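1-pyrroline-5-carboxylate dehydrogenase (Thermus thermophilus, PDB 1UZB) probably oxidises 1-pyrroline-5-carboxylate, through its open-chain glutamate semialdehyde, to glutamate, as an enzyme of the aldehyde dehydrogenase family. Local coordinates at residues A[93-96]-A[97-100]. Sequence-based numbering, arbitrary orientation.
Sequences WPQE and DRSR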
# COMPACT_ATOMS: atom_id res chain seq x y z
N TRP A 93 14.90 -2.68 25.19
CA TRP A 93 14.01 -1.53 25.17
C TRP A 93 13.16 -1.57 23.91
O TRP A 93 13.65 -1.94 22.84
CB TRP A 93 14.81 -0.22 25.12
CG TRP A 93 15.27 0.34 26.42
CD1 TRP A 93 15.91 -0.33 27.43
CD2 TRP A 93 15.19 1.71 26.84
NE1 TRP A 93 16.24 0.54 28.44
CE2 TRP A 93 15.81 1.80 28.10
CE3 TRP A 93 14.66 2.87 26.25
CZ2 TRP A 93 15.91 3.01 28.80
CZ3 TRP A 93 14.77 4.07 26.95
CH2 TRP A 93 15.39 4.13 28.21
N PRO A 94 11.87 -1.22 24.02
CA PRO A 94 11.05 -1.24 22.81
C PRO A 94 11.68 -0.20 21.88
O PRO A 94 12.19 0.82 22.36
CB PRO A 94 9.68 -0.79 23.31
CG PRO A 94 9.65 -1.34 24.70
CD PRO A 94 11.04 -1.03 25.22
N GLN A 95 11.65 -0.44 20.58
CA GLN A 95 12.25 0.51 19.65
C GLN A 95 11.63 1.90 19.81
O GLN A 95 12.33 2.91 19.70
CB GLN A 95 12.11 0.03 18.21
CG GLN A 95 12.80 0.94 17.20
CD GLN A 95 14.27 1.15 17.52
OE1 GLN A 95 15.05 0.20 17.55
NE2 GLN A 95 14.65 2.40 17.77
N GLU A 96 10.33 1.96 20.08
CA GLU A 96 9.67 3.25 20.24
C GLU A 96 10.31 4.06 21.37
O GLU A 96 10.42 5.29 21.28
CB GLU A 96 8.18 3.06 20.53
CG GLU A 96 7.36 2.58 19.33
CD GLU A 96 7.51 1.09 19.05
OE1 GLU A 96 6.97 0.63 18.01
OE2 GLU A 96 8.15 0.38 19.85
N ASP A 97 10.73 3.37 22.42
CA ASP A 97 11.37 4.00 23.58
C ASP A 97 12.77 4.52 23.22
O ASP A 97 13.14 5.63 23.61
CB ASP A 97 11.48 3.01 24.74
CG ASP A 97 10.13 2.69 25.38
OD1 ASP A 97 9.08 3.00 24.78
OD2 ASP A 97 10.13 2.12 26.49
N ARG A 98 13.54 3.72 22.49
CA ARG A 98 14.88 4.15 22.11
C ARG A 98 14.79 5.33 21.14
O ARG A 98 15.57 6.28 21.24
CB ARG A 98 15.66 3.00 21.45
CG ARG A 98 16.07 1.89 22.42
CD ARG A 98 17.11 0.96 21.79
NE ARG A 98 16.55 0.22 20.67
CZ ARG A 98 16.22 -1.07 20.70
NH1 ARG A 98 16.41 -1.78 21.81
NH2 ARG A 98 15.66 -1.64 19.65
N SER A 99 13.84 5.28 20.22
CA SER A 99 13.68 6.36 19.26
C SER A 99 13.28 7.67 19.95
O SER A 99 13.77 8.73 19.58
CB SER A 99 12.67 5.98 18.18
OG SER A 99 13.22 4.99 17.32
N ARG A 100 12.39 7.60 20.94
CA ARG A 100 12.01 8.81 21.65
C ARG A 100 13.22 9.40 22.37
O ARG A 100 13.34 10.61 22.47
CB ARG A 100 10.89 8.53 22.65
CG ARG A 100 9.49 8.53 22.05
CD ARG A 100 8.41 8.36 23.13
NE ARG A 100 8.24 6.97 23.57
CZ ARG A 100 7.48 6.08 22.94
NH1 ARG A 100 6.81 6.42 21.85
NH2 ARG A 100 7.40 4.83 23.40
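The amide of Gln95 bridges Arg98 and Ser99, three and four residues further along the first turn of its helix: OE1 accepts from Arg98 NH2 at 2.9 Å, and NE2 donates to Ser99 OG at 3.0 Å. With CG anti to the backbone N (chi1 -176°) and a bend at chi2, the amide lies across the Arg98 side chain. OE1 sits in the guanidinium plane, but NH2 comes from above the carbonyl plane. Arg98 NE adds a weak bond to OE1 and also binds Ala199 O, which also accepts from Gln95 NE2, while NH1 goes to Trp90 O. Replacing Gln95 by an alanine is likely to leave Arg98 NH2 without this acceptor, though NE and NH1 would still be held; Ser99 OG would keep Ala146 O. Pro94 O, at the N-cap position, accepts from Arg98 N (3.2 Å) and weakly from Asp97 N. The Trp93 ring meets Asp97 CB at CE3 (3.5 Å), roughly perpendicular to the carboxylate. Asp97 OD1 is salt-bridged to Arg100 NH2 (2.8 Å), and the Arg100 guanidinium lies with one face over Glu96 O. Arg100 also pairs with Asp166 and Glu168 of the second subunit and Glu458 of the third. The start of helix 95-111 thus packs through Gln95 and Ser99 on helix 128-149, bonds to the end of helix 188-199, and faces two neighbouring subunits.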